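Local atomic coordinates of nitrite transporter NirC (Salmonella enterica subsp. enterica serovar Typhimurium, PDB entry 4FC4), a protein that carries nitrite across the cytoplasmic membrane, in both uptake and export, as a pentameric channel of the formate/nitrite transporter family. Residues B[162-165]-B[166-170]; B[50-53]-B[54-58]; B[23-26]-B[27-31]. All coordinates share one frame; numbering follows the deposited sequence.

Interaction 1: B[162-165]-B[166-170]; sequences WLVC and LAIWM
W162 meets L166 one helical turn on, both through the backbone and through the side chains, which lie alongside each other and point the same way. The indole uses its pyrrole corner: CD1 of W162 comes within 3.4 Å of CD1 of L166, and the methyl approaches the ring obliquely. L166 keeps CG anti to its carbonyl carbon (chi1 -84°), which folds the branch back over the preceding turn; its CG lies 3.1 Å from W162 O. That same oxygen accepts from L166 N at 2.7 Å. L163 comes next and adds only backbone, its O taking the N-H of A167 at 3.0 Å. V164 repeats the pattern with I168, again at 3.0 Å from V164 O to I168 N, while the side chains just brush, V164 CG1 lying 4.5 Å from I168 CD1. C165 closes the series: its O receives W169 N over 2.9 Å in the straightest of the four bonds (167°), and CB of W169 rests 3.2 Å from the same oxygen.

The turns belong to helix 150-172, a predicted membrane span. The polar end of W169 turns to another chain, NE1 donating to A75 O of the second subunit, whose A36 and Y37 pack on W162 and L166. Within the chain, M241 of helix 219-248 touches W162, C165, L166 and W169. With the backbone groups paired along the helix and the buried side chains almost wholly apolar, the contact offers hydrocarbon and aromatic surface to neighbouring helices and to the subunit interface, as suits a helix buried in a membrane channel.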
ATOM      1  N   TRP B 162      -4.032   8.809 -23.299  1.00 45.29           N
ATOM      2  CA  TRP B 162      -5.133   9.221 -22.448  1.00 43.45           C
ATOM      3  C   TRP B 162      -4.742   8.904 -21.039  1.00 44.99           C
ATOM      4  O   TRP B 162      -4.748   9.795 -20.181  1.00 47.75           O
ATOM      5  CB  TRP B 162      -6.417   8.469 -22.825  1.00 40.62           C
ATOM      6  CG  TRP B 162      -7.644   9.323 -22.565  1.00 42.03           C
ATOM      7  CD1 TRP B 162      -7.702  10.510 -21.840  1.00 42.34           C
ATOM      8  CD2 TRP B 162      -9.015   9.074 -22.990  1.00 42.09           C
ATOM      9  NE1 TRP B 162      -8.965  11.006 -21.800  1.00 43.13           N
ATOM     10  CE2 TRP B 162      -9.813  10.188 -22.465  1.00 46.69           C
ATOM     11  CE3 TRP B 162      -9.638   8.100 -23.763  1.00 45.73           C
ATOM     12  CZ2 TRP B 162     -11.205  10.309 -22.731  1.00 49.34           C
ATOM     13  CZ3 TRP B 162     -11.036   8.209 -24.005  1.00 46.75           C
ATOM     14  CH2 TRP B 162     -11.792   9.283 -23.491  1.00 49.47           C
ATOM     15  N   LEU B 163      -4.360   7.641 -20.797  1.00 39.26           N
ATOM     16  CA  LEU B 163      -4.150   7.164 -19.456  1.00 40.56           C
ATOM     17  C   LEU B 163      -2.871   7.798 -18.868  1.00 43.44           C
ATOM     18  O   LEU B 163      -2.861   8.234 -17.730  1.00 40.11           O
ATOM     19  CB  LEU B 163      -4.116   5.609 -19.385  1.00 37.20           C
ATOM     20  CG  LEU B 163      -5.519   5.030 -19.240  1.00 37.51           C
ATOM     21  CD1 LEU B 163      -5.606   3.529 -19.562  1.00 38.16           C
ATOM     22  CD2 LEU B 163      -6.069   5.342 -17.834  1.00 36.14           C
ATOM     23  N   VAL B 164      -1.799   7.850 -19.650  1.00 42.90           N
ATOM     24  CA  VAL B 164      -0.547   8.426 -19.163  1.00 42.43           C
ATOM     25  C   VAL B 164      -0.682   9.963 -18.893  1.00 45.81           C
ATOM     26  O   VAL B 164      -0.254  10.440 -17.817  1.00 45.89           O
ATOM     27  CB  VAL B 164       0.630   8.092 -20.111  1.00 38.99           C
ATOM     28  CG1 VAL B 164       1.936   8.700 -19.575  1.00 35.32           C
ATOM     29  CG2 VAL B 164       0.695   6.592 -20.295  1.00 31.54           C
ATOM     30  N   CYS B 165      -1.263  10.712 -19.850  1.00 41.45           N
ATOM     31  CA  CYS B 165      -1.674  12.092 -19.561  1.00 42.28           C
ATOM     32  C   CYS B 165      -2.651  12.229 -18.396  1.00 42.29           C
ATOM     33  O   CYS B 165      -2.598  13.218 -17.670  1.00 49.97           O
ATOM     34  CB  CYS B 165      -2.233  12.772 -20.784  1.00 41.67           C
ATOM     35  SG  CYS B 165      -0.890  13.153 -21.923  1.00 51.30           S
ATOM     36  N   LEU B 166      -3.549  11.262 -18.204  1.00 39.37           N
ATOM     37  CA  LEU B 166      -4.408  11.306 -17.039  1.00 40.61           C
ATOM     38  C   LEU B 166      -3.579  11.216 -15.739  1.00 45.68           C
ATOM     39  O   LEU B 166      -3.883  11.905 -14.760  1.00 48.96           O
ATOM     40  CB  LEU B 166      -5.504  10.232 -17.099  1.00 39.91           C
ATOM     41  CG  LEU B 166      -6.706  10.748 -17.926  1.00 42.12           C
ATOM     42  CD1 LEU B 166      -7.532   9.601 -18.529  1.00 42.12           C
ATOM     43  CD2 LEU B 166      -7.575  11.720 -17.132  1.00 38.84           C
ATOM     44  N   ALA B 167      -2.505  10.410 -15.751  1.00 41.30           N
ATOM     45  CA  ALA B 167      -1.636  10.264 -14.605  1.00 37.13           C
ATOM     46  C   ALA B 167      -0.914  11.595 -14.373  1.00 38.45           C
ATOM     47  O   ALA B 167      -0.825  12.087 -13.255  1.00 38.18           O
ATOM     48  CB  ALA B 167      -0.654   9.131 -14.852  1.00 37.24           C
ATOM     49  N   ILE B 168      -0.456  12.223 -15.447  1.00 39.24           N
ATOM     50  CA  ILE B 168       0.274  13.483 -15.298  1.00 38.42           C
ATOM     51  C   ILE B 168      -0.602  14.580 -14.721  1.00 40.31           C
ATOM     52  O   ILE B 168      -0.206  15.299 -13.785  1.00 44.29           O
ATOM     53  CB  ILE B 168       0.863  13.916 -16.638  1.00 37.79           C
ATOM     54  CG1 ILE B 168       1.951  12.890 -17.049  1.00 34.67           C
ATOM     55  CG2 ILE B 168       1.359  15.316 -16.496  1.00 37.27           C
ATOM     56  CD1 ILE B 168       2.384  13.018 -18.481  1.00 32.55           C
ATOM     57  N   TRP B 169      -1.813  14.654 -15.267  1.00 41.89           N
ATOM     58  CA  TRP B 169      -2.890  15.523 -14.834  1.00 41.80           C
ATOM     59  C   TRP B 169      -3.206  15.340 -13.372  1.00 41.80           C
ATOM     60  O   TRP B 169      -3.173  16.314 -12.590  1.00 43.06           O
ATOM     61  CB  TRP B 169      -4.115  15.186 -15.666  1.00 42.31           C
ATOM     62  CG  TRP B 169      -5.318  16.085 -15.462  1.00 42.36           C
ATOM     63  CD1 TRP B 169      -6.477  15.797 -14.755  1.00 41.50           C
ATOM     64  CD2 TRP B 169      -5.516  17.439 -15.995  1.00 43.14           C
ATOM     65  NE1 TRP B 169      -7.349  16.859 -14.796  1.00 44.28           N
ATOM     66  CE2 TRP B 169      -6.832  17.875 -15.523  1.00 45.64           C
ATOM     67  CE3 TRP B 169      -4.750  18.307 -16.776  1.00 42.84           C
ATOM     68  CZ2 TRP B 169      -7.345  19.133 -15.827  1.00 49.37           C
ATOM     69  CZ3 TRP B 169      -5.266  19.565 -17.078  1.00 45.52           C
ATOM     70  CH2 TRP B 169      -6.535  19.977 -16.620  1.00 49.12           C
ATOM     71  N   MET B 170      -3.554  14.110 -12.989  1.00 40.77           N
ATOM     72  CA  MET B 170      -3.915  13.832 -11.588  1.00 41.45           C
ATOM     73  C   MET B 170      -2.768  14.124 -10.623  1.00 40.12           C
ATOM     74  O   MET B 170      -2.985  14.574  -9.513  1.00 39.82           O
ATOM     75  CB  MET B 170      -4.412  12.406 -11.414  1.00 39.12           C
ATOM     76  CG  MET B 170      -5.730  12.077 -12.097  1.00 41.90           C
ATOM     77  SD  MET B 170      -6.162  10.372 -11.713  1.00 47.12           S
ATOM     78  CE  MET B 170      -6.944  10.610 -10.157  1.00 52.92           C
TER

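Interaction 2: B[50-53]-B[54-58]; sequences NLLD and PSVRP
D53 folds its carboxylate over the start of the segment that follows, beginning with CB, which lies 3.3 Å from P54 N across the peptide link. The side chain leaves with CG anti to the backbone N (chi1 -170°), beside the carbonyl carbon, and this carries CG past the proline ring, 3.4 Å from P54 CD. At the tip OD1 is gripped twice by S55. S55 N reaches it at 2.9 Å on the anti side in a nearly straight bond (165°), and S55 OG donates over another 2.9 Å from above the carboxylate plane, the two donors arriving from opposite faces. The hydroxyl can do so because it sits between the backbone N and the carbonyl carbon of its own residue. OD2 stays on the proline side, 3.8 Å from P54 CD.

The bond from S55 N to D53 OD1 makes an Asx turn, and V56 N closes a beta turn on D53 O at 3.3 Å. Together they reverse the chain in the exposed link between helix 24-51 and helix 57-63. Alongside, V56 CG2 packs 3.5 Å from L52 CB, the two side chains crossing at about a right angle, and L52 also packs on S55 of the third subunit. R57 bends at chi2 and chi3 to bring NH2 back to L52 O, edge on, though the modelled separation is too short to be trusted in detail.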
ATOM      1  N   ASN B  50       8.774 -12.272 -18.240  1.00 44.75           N
ATOM      2  CA  ASN B  50       9.527 -13.341 -18.918  1.00 46.40           C
ATOM      3  C   ASN B  50       9.546 -14.637 -18.138  1.00 48.25           C
ATOM      4  O   ASN B  50       9.674 -15.669 -18.734  1.00 51.06           O
ATOM      5  CB  ASN B  50      10.962 -12.945 -19.356  1.00 41.59           C
ATOM      6  CG  ASN B  50      11.515 -13.880 -20.463  1.00 46.40           C
ATOM      7  OD1 ASN B  50      10.877 -14.088 -21.504  1.00 50.87           O
ATOM      8  ND2 ASN B  50      12.697 -14.412 -20.260  1.00 43.14           N
ATOM      9  N   LEU B  51       9.348 -14.599 -16.821  1.00 50.20           N
ATOM     10  CA  LEU B  51       9.376 -15.823 -16.027  1.00 49.38           C
ATOM     11  C   LEU B  51       8.020 -16.360 -15.646  1.00 48.11           C
ATOM     12  O   LEU B  51       7.939 -17.427 -15.085  1.00 57.28           O
ATOM     13  CB  LEU B  51      10.179 -15.612 -14.760  1.00 49.66           C
ATOM     14  CG  LEU B  51      11.668 -15.229 -14.826  1.00 53.48           C
ATOM     15  CD1 LEU B  51      12.014 -14.510 -13.515  1.00 56.58           C
ATOM     16  CD2 LEU B  51      12.616 -16.398 -15.065  1.00 44.40           C
ATOM     17  N   LEU B  52       6.964 -15.620 -15.908  1.00 47.12           N
ATOM     18  CA  LEU B  52       5.630 -16.014 -15.481  1.00 46.64           C
ATOM     19  C   LEU B  52       4.807 -16.619 -16.614  1.00 48.75           C
ATOM     20  O   LEU B  52       5.052 -16.371 -17.815  1.00 50.55           O
ATOM     21  CB  LEU B  52       4.858 -14.811 -14.978  1.00 44.94           C
ATOM     22  CG  LEU B  52       5.604 -14.077 -13.906  1.00 52.58           C
ATOM     23  CD1 LEU B  52       4.899 -12.785 -13.511  1.00 49.63           C
ATOM     24  CD2 LEU B  52       5.900 -15.023 -12.716  1.00 59.65           C
ATOM     25  N   ASP B  53       3.802 -17.369 -16.217  1.00 49.32           N
ATOM     26  CA  ASP B  53       2.797 -17.853 -17.123  1.00 52.40           C
ATOM     27  C   ASP B  53       2.144 -16.703 -17.911  1.00 50.28           C
ATOM     28  O   ASP B  53       1.935 -15.600 -17.372  1.00 48.79           O
ATOM     29  CB  ASP B  53       1.786 -18.600 -16.290  1.00 56.80           C
ATOM     30  CG  ASP B  53       0.836 -19.353 -17.111  1.00 65.44           C
ATOM     31  OD1 ASP B  53      -0.146 -18.717 -17.575  1.00 65.02           O
ATOM     32  OD2 ASP B  53       1.067 -20.572 -17.282  1.00 70.13           O
ATOM     33  N   PRO B  54       1.807 -16.941 -19.199  1.00 52.79           N
ATOM     34  CA  PRO B  54       1.168 -15.811 -19.964  1.00 47.32           C
ATOM     35  C   PRO B  54      -0.091 -15.222 -19.286  1.00 45.87           C
ATOM     36  O   PRO B  54      -0.373 -14.020 -19.391  1.00 48.66           O
ATOM     37  CB  PRO B  54       0.830 -16.433 -21.325  1.00 44.66           C
ATOM     38  CG  PRO B  54       1.746 -17.612 -21.446  1.00 48.71           C
ATOM     39  CD  PRO B  54       2.049 -18.136 -20.050  1.00 49.82           C
ATOM     40  N   SER B  55      -0.806 -16.021 -18.523  1.00 45.38           N
ATOM     41  CA  SER B  55      -2.071 -15.541 -17.908  1.00 49.12           C
ATOM     42  C   SER B  55      -1.969 -14.484 -16.752  1.00 46.72           C
ATOM     43  O   SER B  55      -2.958 -13.886 -16.390  1.00 51.39           O
ATOM     44  CB  SER B  55      -2.914 -16.744 -17.438  1.00 46.71           C
ATOM     45  OG  SER B  55      -2.295 -17.319 -16.307  1.00 46.66           O
ATOM     46  N   VAL B  56      -0.789 -14.293 -16.173  1.00 45.31           N
ATOM     47  CA  VAL B  56      -0.579 -13.380 -15.072  1.00 41.28           C
ATOM     48  C   VAL B  56       0.365 -12.305 -15.542  1.00 37.93           C
ATOM     49  O   VAL B  56       0.695 -11.408 -14.803  1.00 38.00           O
ATOM     50  CB  VAL B  56       0.053 -14.078 -13.807  1.00 46.17           C
ATOM     51  CG1 VAL B  56      -0.804 -15.227 -13.313  1.00 48.57           C
ATOM     52  CG2 VAL B  56       1.506 -14.561 -14.028  1.00 42.76           C
ATOM     53  N   ARG B  57       0.812 -12.375 -16.778  1.00 40.60           N
ATOM     54  CA  ARG B  57       1.733 -11.347 -17.286  1.00 38.28           C
ATOM     55  C   ARG B  57       1.042  -9.958 -17.287  1.00 38.65           C
ATOM     56  O   ARG B  57       1.626  -8.971 -16.818  1.00 40.82           O
ATOM     57  CB  ARG B  57       2.182 -11.727 -18.686  1.00 40.72           C
ATOM     58  CG  ARG B  57       3.627 -12.025 -18.864  1.00 45.41           C
ATOM     59  CD  ARG B  57       3.907 -13.481 -19.129  1.00 49.71           C
ATOM     60  NE  ARG B  57       4.393 -13.701 -20.481  1.00 55.14           N
ATOM     61  CZ  ARG B  57       4.876 -14.864 -20.940  1.00 57.26           C
ATOM     62  NH1 ARG B  57       5.254 -14.953 -22.181  1.00 56.72           N
ATOM     63  NH2 ARG B  57       4.990 -15.939 -20.182  1.00 54.14           N
ATOM     64  N   PRO B  58      -0.205  -9.845 -17.831  1.00 40.25           N
ATOM     65  CA  PRO B  58      -0.741  -8.450 -17.757  1.00 39.76           C
ATOM     66  C   PRO B  58      -0.854  -7.846 -16.321  1.00 41.79           C
ATOM     67  O   PRO B  58      -0.601  -6.641 -16.127  1.00 37.53           O
ATOM     68  CB  PRO B  58      -2.104  -8.536 -18.503  1.00 39.06           C
ATOM     69  CG  PRO B  58      -1.946  -9.763 -19.467  1.00 38.54           C
ATOM     70  CD  PRO B  58      -0.987 -10.710 -18.774  1.00 39.82           C
TER

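Interaction 3: B[23-26]-B[27-31]; sequences NPLG and FWVSS
F27 N donates to N23 O across 3.0 Å, nearly straight at 167°, the first backbone bond of helix 24-51. N23 serves this helix end with its side chain as well: with CG anti to the backbone N (chi1 180°), OD1 swings over to G26 N, 3.2 Å away. The donor stands well above the amide plane, away from the lone pairs, although the N-H itself points fairly straight at OD1. P24, the first residue of the helix, has no N-H to satisfy, but its O accepts from W28 N at 3.0 Å and also lies near the ring plane of W28, 3.1 Å from CD1 at the indole edge. L25 O takes V29 N at 2.8 Å, and G26 O takes S30 N.

This is an N-cap at the one-residue junction where helix 3-22 gives way to helix 24-51, N23 being the first residue to leave the earlier helix and the cap of the next. The second helix includes a predicted membrane span. Further in, F27 O is doubly satisfied: S31 N reaches it in the helical register at 2.9 Å, and S31 OG donates from the opposite face of the carbonyl plane over 3.0 Å. S31 O in turn accepts from N112 ND2 on helix 98-125, and S30 has backbone bonds with E78.

The F27 side chain is buried against I16, L19 and S20 of helix 3-22 and Q107 and T108 of helix 98-125. L25 and V29 run side by side, CD1 of L25 lying 4.2 Å from CG2 of V29, and pack on Y247 and G244 of the third subunit.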
ATOM      1  N   ASN B  23      18.805  26.710 -23.314  1.00 63.49           N
ATOM      2  CA  ASN B  23      19.752  25.761 -22.739  1.00 65.34           C
ATOM      3  C   ASN B  23      19.533  24.429 -23.474  1.00 64.14           C
ATOM      4  O   ASN B  23      19.063  23.437 -22.864  1.00 56.57           O
ATOM      5  CB  ASN B  23      19.577  25.684 -21.197  1.00 66.78           C
ATOM      6  CG  ASN B  23      20.540  24.697 -20.513  1.00 70.79           C
ATOM      7  OD1 ASN B  23      21.492  24.170 -21.108  1.00 73.91           O
ATOM      8  ND2 ASN B  23      20.280  24.438 -19.234  1.00 73.42           N
ATOM      9  N   PRO B  24      19.848  24.428 -24.803  1.00 62.33           N
ATOM     10  CA  PRO B  24      19.602  23.257 -25.631  1.00 56.88           C
ATOM     11  C   PRO B  24      20.156  21.996 -24.993  1.00 53.39           C
ATOM     12  O   PRO B  24      19.480  20.970 -24.966  1.00 54.02           O
ATOM     13  CB  PRO B  24      20.341  23.574 -26.968  1.00 55.68           C
ATOM     14  CG  PRO B  24      20.949  24.936 -26.817  1.00 57.72           C
ATOM     15  CD  PRO B  24      20.348  25.580 -25.605  1.00 59.31           C
ATOM     16  N   LEU B  25      21.388  22.060 -24.520  1.00 54.61           N
ATOM     17  CA  LEU B  25      22.022  20.918 -23.855  1.00 56.19           C
ATOM     18  C   LEU B  25      21.156  20.303 -22.748  1.00 52.06           C
ATOM     19  O   LEU B  25      20.947  19.087 -22.713  1.00 55.19           O
ATOM     20  CB  LEU B  25      23.404  21.310 -23.289  1.00 56.61           C
ATOM     21  CG  LEU B  25      24.151  20.234 -22.457  1.00 58.98           C
ATOM     22  CD1 LEU B  25      24.475  18.984 -23.280  1.00 55.67           C
ATOM     23  CD2 LEU B  25      25.391  20.809 -21.761  1.00 56.09           C
ATOM     24  N   GLY B  26      20.682  21.135 -21.830  1.00 51.14           N
ATOM     25  CA  GLY B  26      19.808  20.644 -20.733  1.00 48.84           C
ATOM     26  C   GLY B  26      18.518  20.074 -21.287  1.00 47.10           C
ATOM     27  O   GLY B  26      18.048  19.103 -20.785  1.00 42.01           O
ATOM     28  N   PHE B  27      17.976  20.663 -22.369  1.00 48.76           N
ATOM     29  CA  PHE B  27      16.866  20.059 -23.113  1.00 47.53           C
ATOM     30  C   PHE B  27      17.141  18.606 -23.517  1.00 47.17           C
ATOM     31  O   PHE B  27      16.313  17.736 -23.283  1.00 46.55           O
ATOM     32  CB  PHE B  27      16.429  20.880 -24.360  1.00 50.21           C
ATOM     33  CG  PHE B  27      15.113  20.411 -24.899  1.00 51.11           C
ATOM     34  CD1 PHE B  27      13.915  20.861 -24.332  1.00 49.01           C
ATOM     35  CD2 PHE B  27      15.058  19.423 -25.897  1.00 48.67           C
ATOM     36  CE1 PHE B  27      12.696  20.392 -24.804  1.00 47.61           C
ATOM     37  CE2 PHE B  27      13.840  18.934 -26.329  1.00 45.79           C
ATOM     38  CZ  PHE B  27      12.658  19.430 -25.800  1.00 45.48           C
ATOM     39  N   TRP B  28      18.309  18.349 -24.106  1.00 48.05           N
ATOM     40  CA  TRP B  28      18.626  17.004 -24.555  1.00 48.71           C
ATOM     41  C   TRP B  28      18.921  16.094 -23.423  1.00 46.82           C
ATOM     42  O   TRP B  28      18.469  14.926 -23.456  1.00 45.13           O
ATOM     43  CB  TRP B  28      19.751  16.976 -25.584  1.00 52.46           C
ATOM     44  CG  TRP B  28      19.277  17.543 -26.886  1.00 59.79           C
ATOM     45  CD1 TRP B  28      19.314  18.865 -27.289  1.00 64.12           C
ATOM     46  CD2 TRP B  28      18.607  16.825 -27.990  1.00 66.13           C
ATOM     47  NE1 TRP B  28      18.763  19.022 -28.538  1.00 68.47           N
ATOM     48  CE2 TRP B  28      18.318  17.843 -29.021  1.00 68.42           C
ATOM     49  CE3 TRP B  28      18.266  15.490 -28.238  1.00 65.58           C
ATOM     50  CZ2 TRP B  28      17.707  17.520 -30.232  1.00 65.32           C
ATOM     51  CZ3 TRP B  28      17.662  15.176 -29.474  1.00 64.93           C
ATOM     52  CH2 TRP B  28      17.383  16.170 -30.437  1.00 64.90           C
ATOM     53  N   VAL B  29      19.650  16.574 -22.410  1.00 43.63           N
ATOM     54  CA  VAL B  29      19.944  15.682 -21.274  1.00 46.69           C
ATOM     55  C   VAL B  29      18.605  15.213 -20.646  1.00 43.79           C
ATOM     56  O   VAL B  29      18.351  14.038 -20.395  1.00 44.40           O
ATOM     57  CB  VAL B  29      20.865  16.346 -20.216  1.00 45.53           C
ATOM     58  CG1 VAL B  29      20.931  15.509 -18.945  1.00 43.90           C
ATOM     59  CG2 VAL B  29      22.279  16.475 -20.760  1.00 45.56           C
ATOM     60  N   SER B  30      17.729  16.171 -20.478  1.00 45.39           N
ATOM     61  CA  SER B  30      16.520  16.003 -19.745  1.00 45.44           C
ATOM     62  C   SER B  30      15.473  15.162 -20.555  1.00 48.62           C
ATOM     63  O   SER B  30      14.762  14.330 -19.967  1.00 44.49           O
ATOM     64  CB  SER B  30      16.061  17.405 -19.307  1.00 44.24           C
ATOM     65  OG  SER B  30      14.881  17.322 -18.573  1.00 52.82           O
ATOM     66  N   SER B  31      15.414  15.337 -21.887  1.00 44.18           N
ATOM     67  CA  SER B  31      14.711  14.385 -22.754  1.00 45.38           C
ATOM     68  C   SER B  31      15.343  12.960 -22.775  1.00 47.02           C
ATOM     69  O   SER B  31      14.622  11.949 -22.779  1.00 48.09           O
ATOM     70  CB  SER B  31      14.707  14.900 -24.183  1.00 51.25           C
ATOM     71  OG  SER B  31      13.974  16.084 -24.267  1.00 57.47           O
TER

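In the fold
From the N terminus, interaction 3 comes first, at the corner joining helix 3-22 to helix 24-51. Interaction 2 follows at the far end of that second helix, in the short link to helix 57-63; its centre is 37 Å from that of interaction 3, on the opposite side of the chain's centre. Interaction 1 comes last, within helix 150-172, which packs against helices 80-93, 177-192 and 219-248 of its chain; its nearest atoms are about 12 Å from interaction 2 and about 13 Å from interaction 3. Each is local, and the three follow in series without nesting or crossing. Interactions 2 and 3 touch the third subunit, whereas interactions 1 and 2 reach the second.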